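Major Capsid Protein VP1 (Chimpanzee polyomavirus Bob, PDB 6Y9I) serves as the major coat protein of a polyomavirus, assembling into pentamers that build the capsid shell and probably engage glycan receptors on host cells. Local coordinates at residues N58-Q63 / K154-I159; I164-I169 / I199-P204; P123-E128 / V263-D268; S46-H51 / A271-G276. All coordinates share one frame; numbering follows the deposited sequence.

Contact 1. Residues N58-Q63 / K154-I159; sequences NLLSIQ and KYASAI
Leu59 is joined by two backbone hydrogen bonds to the residues before and after Tyr155. Its N donates to Lys154 O over 2.8 Å, nearly straight at 170°, and Ala156 N donates to Leu59 O over 3.0 Å. The pair amounts to an isolated beta bridge, with Leu59 CA and Tyr155 CA 4.8 Å apart. Within 58-63, Leu60 N is held by Gln63 OE1 at 2.9 Å, in the plane of the amide, which helps hold the turn that follows the bridge.

Packing flanks the bridge. With CG anti to the backbone N (chi1 -162°), Leu59 runs alongside Tyr155, and its CD2 comes 3.7 Å from Tyr155 CE1; beyond this the tyrosine stacks on His165 and hydrogen-bonds Glu148. Leu60 CD2 meets Ala156 CB at 3.7 Å. Asn58 CB sits 3.4 Å from Ala156 N, while its OD1 lies 3.5 Å from Lys154 CB, the two side chains crossing at about a right angle; Lys154 NZ turns to Tyr55 O.

This surface contact ties the loop between strands 8-26 and 68-73 to the loop between strand 142-146 and helix 166-170, where Leu59 also packs on His108 of a neighbouring subunit.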
loop_
_atom_site.group_PDB
_atom_site.type_symbol
_atom_site.label_atom_id
_atom_site.label_comp_id
_atom_site.label_asym_id
_atom_site.label_seq_id
_atom_site.Cartn_x
_atom_site.Cartn_y
_atom_site.Cartn_z
ATOM N N ASN A 58 17.885 -25.108 24.517
ATOM C CA ASN A 58 18.311 -25.256 23.111
ATOM C C ASN A 58 17.078 -25.104 22.234
ATOM O O ASN A 58 16.104 -25.779 22.494
ATOM C CB ASN A 58 18.944 -26.614 22.829
ATOM C CG ASN A 58 20.258 -26.788 23.548
ATOM O OD1 ASN A 58 21.022 -25.835 23.663
ATOM N ND2 ASN A 58 20.508 -27.994 24.034
ATOM N N LEU A 59 17.161 -24.269 21.210
ATOM C CA LEU A 59 16.084 -24.124 20.196
ATOM C C LEU A 59 16.028 -25.415 19.376
ATOM O O LEU A 59 17.084 -25.850 18.903
ATOM C CB LEU A 59 16.411 -22.908 19.335
ATOM C CG LEU A 59 15.256 -22.337 18.522
ATOM C CD1 LEU A 59 14.245 -21.650 19.426
ATOM C CD2 LEU A 59 15.783 -21.370 17.480
ATOM N N LEU A 60 14.843 -26.018 19.248
ATOM C CA LEU A 60 14.646 -27.287 18.512
ATOM C C LEU A 60 14.317 -27.011 17.041
ATOM O O LEU A 60 13.680 -25.972 16.745
ATOM C CB LEU A 60 13.491 -28.050 19.149
ATOM C CG LEU A 60 13.590 -28.279 20.645
ATOM C CD1 LEU A 60 12.288 -28.872 21.170
ATOM C CD2 LEU A 60 14.768 -29.189 20.952
ATOM N N SER A 61 14.631 -27.964 16.169
ATOM C CA SER A 61 14.314 -27.909 14.719
ATOM C C SER A 61 12.812 -27.703 14.525
ATOM O O SER A 61 12.442 -26.977 13.580
ATOM C CB SER A 61 14.818 -29.150 14.011
ATOM O OG SER A 61 16.237 -29.077 13.912
ATOM N N ILE A 62 11.979 -28.286 15.403
ATOM C CA ILE A 62 10.493 -28.246 15.270
ATOM C C ILE A 62 9.973 -26.820 15.589
ATOM O O ILE A 62 8.809 -26.558 15.224
ATOM C CB ILE A 62 9.800 -29.356 16.093
ATOM C CG1 ILE A 62 10.166 -29.299 17.578
ATOM C CG2 ILE A 62 10.081 -30.740 15.505
ATOM C CD1 ILE A 62 9.286 -30.147 18.484
ATOM N N GLN A 63 10.812 -25.910 16.131
ATOM C CA GLN A 63 10.469 -24.479 16.413
ATOM C C GLN A 63 10.966 -23.544 15.307
ATOM O O GLN A 63 10.854 -22.292 15.508
ATOM C CB GLN A 63 11.090 -23.999 17.731
ATOM C CG GLN A 63 10.608 -24.770 18.938
ATOM C CD GLN A 63 11.346 -24.340 20.179
ATOM O OE1 GLN A 63 12.514 -24.672 20.366
ATOM N NE2 GLN A 63 10.685 -23.542 20.995
ATOM N N LYS A 154 21.466 -20.790 21.154
ATOM C CA LYS A 154 21.761 -22.213 21.459
ATOM C C LYS A 154 20.820 -23.078 20.627
ATOM O O LYS A 154 19.581 -22.980 20.822
ATOM C CB LYS A 154 21.602 -22.485 22.950
ATOM C CG LYS A 154 22.603 -21.740 23.816
ATOM C CD LYS A 154 22.455 -22.048 25.278
ATOM C CE LYS A 154 23.308 -21.140 26.143
ATOM N NZ LYS A 154 22.705 -19.788 26.281
ATOM N N TYR A 155 21.385 -23.914 19.754
ATOM C CA TYR A 155 20.619 -24.879 18.941
ATOM C C TYR A 155 20.832 -26.293 19.463
ATOM O O TYR A 155 21.968 -26.665 19.694
ATOM C CB TYR A 155 21.018 -24.804 17.471
ATOM C CG TYR A 155 20.729 -23.473 16.840
ATOM C CD1 TYR A 155 19.430 -23.090 16.574
ATOM C CD2 TYR A 155 21.753 -22.606 16.498
ATOM C CE1 TYR A 155 19.151 -21.867 15.993
ATOM C CE2 TYR A 155 21.491 -21.377 15.914
ATOM C CZ TYR A 155 20.183 -21.013 15.644
ATOM O OH TYR A 155 19.894 -19.795 15.106
ATOM N N ALA A 156 19.736 -27.041 19.580
ATOM C CA ALA A 156 19.719 -28.494 19.838
ATOM C C ALA A 156 20.504 -29.187 18.732
ATOM O O ALA A 156 20.432 -28.763 17.574
ATOM C CB ALA A 156 18.310 -29.017 19.920
ATOM N N SER A 157 21.277 -30.191 19.113
ATOM C CA SER A 157 22.164 -30.959 18.210
ATOM C C SER A 157 21.670 -32.407 18.202
ATOM O O SER A 157 21.307 -32.909 19.282
ATOM C CB SER A 157 23.584 -30.826 18.680
ATOM O OG SER A 157 24.477 -31.266 17.682
ATOM N N ALA A 158 21.597 -33.033 17.032
ATOM C CA ALA A 158 21.244 -34.458 16.886
ATOM C C ALA A 158 22.085 -35.059 15.764
ATOM O O ALA A 158 22.608 -34.304 14.907
ATOM C CB ALA A 158 19.770 -34.625 16.617
ATOM N N ILE A 159 22.213 -36.376 15.800
ATOM C CA ILE A 159 22.767 -37.193 14.688
ATOM C C ILE A 159 21.745 -38.292 14.420
ATOM O O ILE A 159 21.396 -39.045 15.332
ATOM C CB ILE A 159 24.177 -37.693 15.045
ATOM C CG1 ILE A 159 25.148 -36.520 15.160
ATOM C CG2 ILE A 159 24.663 -38.735 14.048
ATOM C CD1 ILE A 159 26.386 -36.822 15.978
#

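Contact 2. Residues I164-I169 / I199-P204; sequences IHPNDI and IEEWSP
His165 and Glu201 form a short hydrogen bond, ND1 to OE1 at 2.6 Å. The acceptor lies in the imidazole plane and uses its syn lone pair, although ring and carboxylate planes are 41° apart. Next to it, Trp202 NE1 donates to Ile164 O over 3.0 Å; the bond is straight at 171° and in the indole plane, but it reaches the oxygen from above the carbonyl plane.

Pro166 touches both Trp202 and Glu201. Its CG stands over one indole face, 4.2 Å from the centroid of the six-membered ring of Trp202, a CH-pi contact, and its CD is 3.3 Å from Glu201 OE2. At the far end of the indole, Ile169 CD1 packs against Trp202 CH2.

A second shell sets these groups. Asp168 OD2 accepts from His165 N at 2.9 Å, which ties the histidine backbone to a residue of the helix. Tyr197 meets Trp202 edge-to-face. Glu148 brings a second carboxylate close to Glu201, which may raise the proton affinity of one of the two carboxylates.

The His-carboxylate pair and the tryptophan thus join the segment leading into the short helix to the residues that open strand 202-204, within this chain an outer strand of the small three-stranded antiparallel sheet carried alongside the jelly roll of VP1.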
loop_
_atom_site.group_PDB
_atom_site.type_symbol
_atom_site.label_atom_id
_atom_site.label_comp_id
_atom_site.label_asym_id
_atom_site.label_seq_id
_atom_site.Cartn_x
_atom_site.Cartn_y
_atom_site.Cartn_z
ATOM N N ILE A 164 20.347 -27.854 9.456
ATOM C CA ILE A 164 21.728 -27.346 9.320
ATOM C C ILE A 164 21.696 -25.855 9.622
ATOM O O ILE A 164 20.758 -25.170 9.188
ATOM C CB ILE A 164 22.325 -27.654 7.941
ATOM C CG1 ILE A 164 23.775 -27.189 7.845
ATOM C CG2 ILE A 164 21.483 -27.081 6.817
ATOM C CD1 ILE A 164 24.609 -28.050 6.928
ATOM N N HIS A 165 22.700 -25.393 10.346
ATOM C CA HIS A 165 22.904 -23.982 10.733
ATOM C C HIS A 165 24.122 -23.446 10.000
ATOM O O HIS A 165 25.034 -24.190 9.646
ATOM C CB HIS A 165 23.023 -23.897 12.259
ATOM C CG HIS A 165 21.934 -24.644 12.943
ATOM N ND1 HIS A 165 20.613 -24.241 12.865
ATOM C CD2 HIS A 165 21.948 -25.773 13.682
ATOM C CE1 HIS A 165 19.860 -25.090 13.531
ATOM N NE2 HIS A 165 20.650 -26.041 14.042
ATOM N N PRO A 166 24.169 -22.125 9.747
ATOM C CA PRO A 166 25.315 -21.529 9.081
ATOM C C PRO A 166 26.682 -21.870 9.697
ATOM O O PRO A 166 27.579 -22.073 8.924
ATOM C CB PRO A 166 25.024 -20.030 9.201
ATOM C CG PRO A 166 23.517 -19.960 9.178
ATOM C CD PRO A 166 23.085 -21.157 9.992
ATOM N N ASN A 167 26.810 -21.920 11.027
ATOM C CA ASN A 167 28.122 -22.208 11.660
ATOM C C ASN A 167 28.548 -23.675 11.497
ATOM O O ASN A 167 29.778 -23.896 11.577
ATOM C CB ASN A 167 28.232 -21.767 13.115
ATOM C CG ASN A 167 29.677 -21.434 13.405
ATOM O OD1 ASN A 167 30.361 -20.869 12.551
ATOM N ND2 ASN A 167 30.169 -21.824 14.567
ATOM N N ASP A 168 27.616 -24.601 11.254
ATOM C CA ASP A 168 27.880 -26.004 10.855
ATOM C C ASP A 168 28.737 -25.953 9.598
ATOM O O ASP A 168 29.593 -26.800 9.451
ATOM C CB ASP A 168 26.605 -26.823 10.587
ATOM C CG ASP A 168 25.719 -27.085 11.803
ATOM O OD1 ASP A 168 26.245 -27.018 12.930
ATOM O OD2 ASP A 168 24.488 -27.354 11.634
ATOM N N ILE A 169 28.536 -24.964 8.735
ATOM C CA ILE A 169 29.338 -24.848 7.491
ATOM C C ILE A 169 30.531 -23.947 7.762
ATOM O O ILE A 169 31.633 -24.363 7.443
ATOM C CB ILE A 169 28.468 -24.377 6.315
ATOM C CG1 ILE A 169 27.493 -25.495 5.958
ATOM C CG2 ILE A 169 29.333 -23.965 5.133
ATOM C CD1 ILE A 169 26.132 -25.028 5.625
ATOM N N ILE A 199 14.453 -20.873 7.694
ATOM C CA ILE A 199 14.233 -19.529 7.091
ATOM C C ILE A 199 14.987 -18.490 7.905
ATOM O O ILE A 199 15.582 -17.587 7.294
ATOM C CB ILE A 199 12.712 -19.281 7.017
ATOM C CG1 ILE A 199 12.104 -20.189 5.944
ATOM C CG2 ILE A 199 12.364 -17.812 6.808
ATOM C CD1 ILE A 199 10.622 -20.410 6.103
ATOM N N GLU A 200 14.943 -18.589 9.227
ATOM C CA GLU A 200 15.539 -17.544 10.100
ATOM C C GLU A 200 17.074 -17.541 10.005
ATOM O O GLU A 200 17.663 -16.559 10.496
ATOM C CB GLU A 200 15.077 -17.682 11.550
ATOM C CG GLU A 200 15.584 -18.932 12.259
ATOM C CD GLU A 200 14.803 -19.209 13.531
ATOM O OE1 GLU A 200 13.710 -19.873 13.453
ATOM O OE2 GLU A 200 15.269 -18.730 14.604
ATOM N N GLU A 201 17.699 -18.536 9.378
ATOM C CA GLU A 201 19.178 -18.586 9.240
ATOM C C GLU A 201 19.647 -18.575 7.787
ATOM O O GLU A 201 20.835 -18.296 7.595
ATOM C CB GLU A 201 19.753 -19.832 9.895
ATOM C CG GLU A 201 19.519 -19.895 11.402
ATOM C CD GLU A 201 19.973 -21.222 11.995
ATOM O OE1 GLU A 201 19.296 -22.254 11.808
ATOM O OE2 GLU A 201 21.039 -21.224 12.589
ATOM N N TRP A 202 18.772 -18.843 6.814
ATOM C CA TRP A 202 19.179 -19.030 5.389
ATOM C C TRP A 202 18.306 -18.177 4.473
ATOM O O TRP A 202 17.077 -18.267 4.610
ATOM C CB TRP A 202 19.090 -20.489 4.951
ATOM C CG TRP A 202 19.997 -21.403 5.717
ATOM C CD1 TRP A 202 19.652 -22.248 6.725
ATOM C CD2 TRP A 202 21.415 -21.558 5.528
ATOM N NE1 TRP A 202 20.750 -22.931 7.170
ATOM C CE2 TRP A 202 21.843 -22.555 6.438
ATOM C CE3 TRP A 202 22.343 -21.023 4.631
ATOM C CZ2 TRP A 202 23.173 -22.973 6.518
ATOM C CZ3 TRP A 202 23.653 -21.469 4.684
ATOM C CH2 TRP A 202 24.065 -22.405 5.634
ATOM N N SER A 203 18.948 -17.476 3.548
ATOM C CA SER A 203 18.315 -16.647 2.491
ATOM C C SER A 203 18.840 -17.125 1.151
ATOM O O SER A 203 19.955 -17.613 1.068
ATOM C CB SER A 203 18.628 -15.184 2.673
ATOM O OG SER A 203 17.987 -14.697 3.837
ATOM N N PRO A 204 18.073 -16.949 0.059
ATOM C CA PRO A 204 18.602 -17.193 -1.277
ATOM C C PRO A 204 19.812 -16.280 -1.479
ATOM O O PRO A 204 19.779 -15.168 -1.016
ATOM C CB PRO A 204 17.427 -16.851 -2.223
ATOM C CG PRO A 204 16.476 -16.032 -1.390
ATOM C CD PRO A 204 16.673 -16.489 0.039
#

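Contact 3. Residues P123-E128 / V263-D268; sequences PSQPIE and VMVKAD
The flat amide of Gln125 meets Val265 through its oxygen: OE1 lies 3.6 Å from Val265 CG2, and the two side chains approach at a slant. Gln125 is extended beyond CG, which lets the amide span the gap to the strand; its backbone stays too far away for direct pairing.

The contact belongs to the margin of the VP1 jelly-roll beta-sandwich, where the loop leading into strand 131-138 meets the end of strand 252-265. Glu128 and Val263 form one antiparallel hydrogen-bonded pair. Val263 N donates to Glu128 O over 2.8 Å at an angle of 160°, whereas the return bond, Glu128 N to Val263 O, is weak at 3.4 Å. Ile127 CA also points a hydrogen at Val263 O, 3.5 Å away.

Farther along, the segments diverge and water takes over. One molecule donates to Gln125 O and accepts from Val265 N, each at 2.9 Å, so it bridges two backbones that stand too far apart to bond directly. A second lies between Pro126 O and Val263 O.

The Ile127 side chain touches strand 272-291 at Arg275, and Glu128 OE2 is bonded to Asn223. In a neighbouring subunit, Leu222 packs on Pro126 and Gly221 on Glu128, placing this edge at a pentamer interface.

The apolar part rests on Ile127. Its CG1 is anti to the carbonyl carbon (chi1 -57°), and from there the chain bends to bring CD1 to 3.9 Å from Met264 CB.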
loop_
_atom_site.group_PDB
_atom_site.type_symbol
_atom_site.label_atom_id
_atom_site.label_comp_id
_atom_site.label_asym_id
_atom_site.label_seq_id
_atom_site.Cartn_x
_atom_site.Cartn_y
_atom_site.Cartn_z
ATOM N N PRO A 123 -14.271 -14.160 19.595
ATOM C CA PRO A 123 -13.625 -15.092 18.694
ATOM C C PRO A 123 -12.180 -15.293 19.163
ATOM O O PRO A 123 -11.679 -14.531 19.995
ATOM C CB PRO A 123 -13.672 -14.333 17.364
ATOM C CG PRO A 123 -13.496 -12.901 17.757
ATOM C CD PRO A 123 -14.211 -12.781 19.086
ATOM N N SER A 124 -11.510 -16.304 18.631
ATOM C CA SER A 124 -10.042 -16.381 18.789
ATOM C C SER A 124 -9.411 -15.261 17.983
ATOM O O SER A 124 -10.037 -14.749 17.004
ATOM C CB SER A 124 -9.471 -17.717 18.385
ATOM O OG SER A 124 -9.277 -17.765 16.987
ATOM N N GLN A 125 -8.193 -14.896 18.360
ATOM C CA GLN A 125 -7.318 -14.138 17.440
ATOM C C GLN A 125 -7.104 -15.055 16.245
ATOM O O GLN A 125 -6.859 -16.235 16.422
ATOM C CB GLN A 125 -5.987 -13.748 18.080
ATOM C CG GLN A 125 -6.017 -12.410 18.773
ATOM C CD GLN A 125 -4.707 -12.210 19.491
ATOM O OE1 GLN A 125 -3.644 -12.551 18.975
ATOM N NE2 GLN A 125 -4.787 -11.667 20.697
ATOM N N PRO A 126 -7.248 -14.545 15.014
ATOM C CA PRO A 126 -6.984 -15.336 13.821
ATOM C C PRO A 126 -5.474 -15.356 13.541
ATOM O O PRO A 126 -4.729 -14.655 14.200
ATOM C CB PRO A 126 -7.697 -14.547 12.735
ATOM C CG PRO A 126 -7.463 -13.077 13.195
ATOM C CD PRO A 126 -7.616 -13.147 14.699
ATOM N N ILE A 127 -5.056 -16.145 12.565
ATOM C CA ILE A 127 -3.665 -16.090 12.053
ATOM C C ILE A 127 -3.369 -14.643 11.625
ATOM O O ILE A 127 -4.155 -14.058 10.874
ATOM C CB ILE A 127 -3.431 -17.111 10.930
ATOM C CG1 ILE A 127 -3.743 -18.540 11.385
ATOM C CG2 ILE A 127 -2.015 -16.996 10.397
ATOM C CD1 ILE A 127 -2.854 -19.050 12.493
ATOM N N GLU A 128 -2.277 -14.078 12.151
ATOM C CA GLU A 128 -1.760 -12.757 11.747
ATOM C C GLU A 128 -0.262 -12.672 12.041
ATOM O O GLU A 128 0.303 -13.610 12.603
ATOM C CB GLU A 128 -2.568 -11.651 12.435
ATOM C CG GLU A 128 -2.572 -11.696 13.956
ATOM C CD GLU A 128 -3.552 -10.688 14.579
ATOM O OE1 GLU A 128 -4.457 -10.213 13.849
ATOM O OE2 GLU A 128 -3.392 -10.343 15.779
ATOM N N VAL A 263 1.165 -16.314 12.601
ATOM C CA VAL A 263 1.300 -17.074 13.863
ATOM C C VAL A 263 -0.084 -17.203 14.491
ATOM O O VAL A 263 -0.967 -16.321 14.277
ATOM C CB VAL A 263 2.286 -16.394 14.834
ATOM C CG1 VAL A 263 3.632 -16.162 14.180
ATOM C CG2 VAL A 263 1.733 -15.076 15.370
ATOM N N MET A 264 -0.277 -18.272 15.244
ATOM C CA MET A 264 -1.370 -18.337 16.233
ATOM C C MET A 264 -0.753 -18.033 17.598
ATOM O O MET A 264 0.474 -18.288 17.794
ATOM C CB MET A 264 -2.078 -19.693 16.222
ATOM C CG MET A 264 -1.229 -20.812 16.687
ATOM S SD MET A 264 -2.208 -22.255 17.165
ATOM C CE MET A 264 -2.648 -21.820 18.848
ATOM N N VAL A 265 -1.564 -17.462 18.472
ATOM C CA VAL A 265 -1.229 -17.134 19.886
ATOM C C VAL A 265 -2.024 -18.064 20.814
ATOM O O VAL A 265 -3.280 -18.175 20.664
ATOM C CB VAL A 265 -1.489 -15.649 20.180
ATOM C CG1 VAL A 265 -1.149 -15.329 21.620
ATOM C CG2 VAL A 265 -0.732 -14.721 19.237
ATOM N N LYS A 266 -1.298 -18.787 21.669
ATOM C CA LYS A 266 -1.855 -19.757 22.631
ATOM C C LYS A 266 -2.499 -18.993 23.788
ATOM O O LYS A 266 -1.859 -18.079 24.314
ATOM C CB LYS A 266 -0.745 -20.693 23.127
ATOM C CG LYS A 266 -0.709 -22.051 22.441
ATOM C CD LYS A 266 0.478 -22.921 22.835
ATOM C CE LYS A 266 0.529 -23.238 24.311
ATOM N NZ LYS A 266 -0.676 -23.986 24.728
ATOM N N ALA A 267 -3.732 -19.332 24.153
ATOM C CA ALA A 267 -4.463 -18.679 25.258
ATOM C C ALA A 267 -3.677 -18.830 26.579
ATOM O O ALA A 267 -3.623 -17.888 27.328
ATOM C CB ALA A 267 -5.860 -19.254 25.368
ATOM N N ASP A 268 -3.113 -19.991 26.897
ATOM C CA ASP A 268 -2.637 -20.229 28.289
ATOM C C ASP A 268 -1.398 -19.386 28.613
ATOM O O ASP A 268 -1.266 -19.033 29.799
ATOM C CB ASP A 268 -2.360 -21.701 28.602
ATOM C CG ASP A 268 -1.839 -22.506 27.437
ATOM O OD1 ASP A 268 -1.327 -21.885 26.477
ATOM O OD2 ASP A 268 -1.962 -23.746 27.496
HETATM O O HOH W 1 -4.078 -16.832 17.158
HETATM O O HOH W 2 -2.640 -14.798 15.822
#

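Contact 4. Residues S46-H51 / A271-G276; sequences SEVIHH and AIRYRG
Ile49 and Ile272 make an antiparallel hydrogen-bonded pair in segments running 151° apart: Ile49 N donates to Ile272 O at 2.9 Å, while the reverse bond from Ile272 N to Ile49 O is weak.

Ser46 continues the pairing with one backbone bond and one side-chain bond. Its N donates to Tyr274 O over 3.0 Å, and its OG, set between the backbone N and the carbonyl carbon (chi1 69°), accepts from Tyr274 N at 2.9 Å. The same hydroxyl donates to Glu47 O over 2.8 Å, so it is gripped from two directions.

Arg273 reaches back along the loop with an extended chain. Its NH1 bonds Ser46 O at 3.0 Å and forms a longer salt bridge to Glu47 OE2 at 3.4 Å, the carboxylate and guanidinium planes lying 43° apart. A water at the guanidinium edge accepts from NH1, and Val48 CG2 lies over one guanidinium face. Val48 N donates to the anti lone pair of Glu47 OE2 and so helps orient the carboxylate, while OE1 pairs with Lys39. The Ile49 side chain lies toward Ile272, though its end is doubtfully placed.

Trp42 makes a cation-pi contact with Arg273, and Tyr274 OH bonds Ile105 O of a neighbouring subunit. The loop after strand 8-26 is thereby fastened to the start of strand 272-291, which pairs with strand 252-265.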
loop_
_atom_site.group_PDB
_atom_site.type_symbol
_atom_site.label_atom_id
_atom_site.label_comp_id
_atom_site.label_asym_id
_atom_site.label_seq_id
_atom_site.Cartn_x
_atom_site.Cartn_y
_atom_site.Cartn_z
ATOM N N SER A 46 4.577 -24.654 13.455
ATOM C CA SER A 46 5.811 -24.863 14.248
ATOM C C SER A 46 5.407 -25.401 15.620
ATOM O O SER A 46 4.203 -25.278 16.007
ATOM C CB SER A 46 6.641 -23.604 14.387
ATOM O OG SER A 46 5.993 -22.653 15.214
ATOM N N GLU A 47 6.387 -25.937 16.348
ATOM C CA GLU A 47 6.268 -26.112 17.810
ATOM C C GLU A 47 6.142 -24.717 18.428
ATOM O O GLU A 47 6.544 -23.729 17.792
ATOM C CB GLU A 47 7.465 -26.863 18.382
ATOM C CG GLU A 47 7.417 -27.037 19.880
ATOM C CD GLU A 47 6.215 -27.834 20.341
ATOM O OE1 GLU A 47 6.391 -29.039 20.568
ATOM O OE2 GLU A 47 5.118 -27.258 20.471
ATOM N N VAL A 48 5.620 -24.647 19.648
ATOM C CA VAL A 48 5.453 -23.363 20.380
ATOM C C VAL A 48 6.832 -22.717 20.592
ATOM O O VAL A 48 7.794 -23.451 20.859
ATOM C CB VAL A 48 4.705 -23.605 21.697
ATOM C CG1 VAL A 48 4.556 -22.315 22.461
ATOM C CG2 VAL A 48 3.349 -24.243 21.470
ATOM N N ILE A 49 6.908 -21.389 20.494
ATOM C CA ILE A 49 8.141 -20.585 20.724
ATOM C C ILE A 49 7.886 -19.550 21.819
ATOM O O ILE A 49 6.880 -18.777 21.753
ATOM C CB ILE A 49 8.613 -19.915 19.428
ATOM C CG1 ILE A 49 8.743 -20.906 18.273
ATOM C CG2 ILE A 49 9.910 -19.181 19.667
ATOM C CD1 ILE A 49 8.551 -20.271 16.933
ATOM N N HIS A 50 8.808 -19.500 22.770
ATOM C CA HIS A 50 8.841 -18.541 23.900
ATOM C C HIS A 50 10.079 -17.664 23.738
ATOM O O HIS A 50 11.040 -18.125 23.122
ATOM C CB HIS A 50 8.873 -19.288 25.238
ATOM C CG HIS A 50 7.970 -20.468 25.305
ATOM N ND1 HIS A 50 8.324 -21.692 24.763
ATOM C CD2 HIS A 50 6.757 -20.639 25.880
ATOM C CE1 HIS A 50 7.349 -22.566 24.991
ATOM N NE2 HIS A 50 6.368 -21.938 25.672
ATOM N N HIS A 51 10.054 -16.464 24.310
ATOM C CA HIS A 51 11.080 -15.408 24.141
ATOM C C HIS A 51 12.488 -15.897 24.517
ATOM O O HIS A 51 13.421 -15.391 23.907
ATOM C CB HIS A 51 10.693 -14.165 24.935
ATOM C CG HIS A 51 10.674 -14.379 26.409
ATOM N ND1 HIS A 51 9.575 -14.927 27.054
ATOM C CD2 HIS A 51 11.592 -14.111 27.358
ATOM C CE1 HIS A 51 9.838 -15.001 28.354
ATOM N NE2 HIS A 51 11.065 -14.515 28.559
ATOM N N ALA A 271 2.369 -17.797 24.009
ATOM C CA ALA A 271 3.413 -18.335 23.117
ATOM C C ALA A 271 2.806 -18.508 21.727
ATOM O O ALA A 271 1.578 -18.477 21.598
ATOM C CB ALA A 271 3.950 -19.634 23.633
ATOM N N ILE A 272 3.643 -18.592 20.708
ATOM C CA ILE A 272 3.102 -18.619 19.328
ATOM C C ILE A 272 3.489 -19.929 18.670
ATOM O O ILE A 272 4.439 -20.611 19.132
ATOM C CB ILE A 272 3.540 -17.367 18.536
ATOM C CG1 ILE A 272 5.044 -17.293 18.315
ATOM C CG2 ILE A 272 3.013 -16.102 19.210
ATOM C CD1 ILE A 272 5.513 -18.090 17.144
ATOM N N ARG A 273 2.768 -20.246 17.601
ATOM C CA ARG A 273 3.226 -21.163 16.546
ATOM C C ARG A 273 3.120 -20.431 15.196
ATOM O O ARG A 273 2.097 -19.797 14.939
ATOM C CB ARG A 273 2.362 -22.421 16.469
ATOM C CG ARG A 273 2.188 -23.227 17.744
ATOM C CD ARG A 273 1.253 -24.394 17.484
ATOM N NE ARG A 273 1.072 -25.226 18.666
ATOM C CZ ARG A 273 1.752 -26.340 18.948
ATOM N NH1 ARG A 273 2.698 -26.791 18.143
ATOM N NH2 ARG A 273 1.485 -27.005 20.055
ATOM N N TYR A 274 4.111 -20.605 14.331
ATOM C CA TYR A 274 4.012 -20.237 12.908
ATOM C C TYR A 274 3.001 -21.170 12.233
ATOM O O TYR A 274 2.940 -22.351 12.576
ATOM C CB TYR A 274 5.380 -20.338 12.243
ATOM C CG TYR A 274 6.425 -19.388 12.765
ATOM C CD1 TYR A 274 6.431 -18.043 12.398
ATOM C CD2 TYR A 274 7.438 -19.827 13.603
ATOM C CE1 TYR A 274 7.393 -17.160 12.865
ATOM C CE2 TYR A 274 8.441 -18.961 14.026
ATOM C CZ TYR A 274 8.416 -17.627 13.668
ATOM O OH TYR A 274 9.393 -16.777 14.118
ATOM N N ARG A 275 2.253 -20.646 11.269
ATOM C CA ARG A 275 1.384 -21.421 10.352
ATOM C C ARG A 275 1.893 -21.227 8.920
ATOM O O ARG A 275 2.148 -20.076 8.530
ATOM C CB ARG A 275 -0.065 -20.973 10.565
ATOM C CG ARG A 275 -1.092 -21.595 9.634
ATOM C CD ARG A 275 -1.048 -23.114 9.560
ATOM N NE ARG A 275 -2.149 -23.623 8.770
ATOM C CZ ARG A 275 -2.153 -24.816 8.141
ATOM N NH1 ARG A 275 -1.102 -25.610 8.189
ATOM N NH2 ARG A 275 -3.210 -25.230 7.469
ATOM N N GLY A 276 2.061 -22.324 8.162
ATOM C CA GLY A 276 2.408 -22.301 6.733
ATOM C C GLY A 276 1.294 -22.911 5.894
ATOM O O GLY A 276 0.516 -23.715 6.428
HETATM O O HOH W 3 3.745 -29.330 19.218
#

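Contacts 3 and 4 share a sheet: strands 252-265 and 272-291 are neighbours, and Met264 N lies 2.8 Å from Arg273 O, a probable hydrogen bond, with contact centres about 11 Å apart. Contact 4 passes on to contact 1 through the loop they share, where Ile62 O is 2.7 Å from Glu47 N and Gln63 NE2 is 2.9 Å from Val48 O. Contact 1 in turn touches contact 2, centres about 13 Å apart, as Tyr155 OH comes 3.1 Å from Glu201 OE2. Contacts 2 and 3, about 29 Å apart between centres, do not touch. A bound magnesium ion lies about 12 Å from the side chain of Pro166, too far to be bound by it.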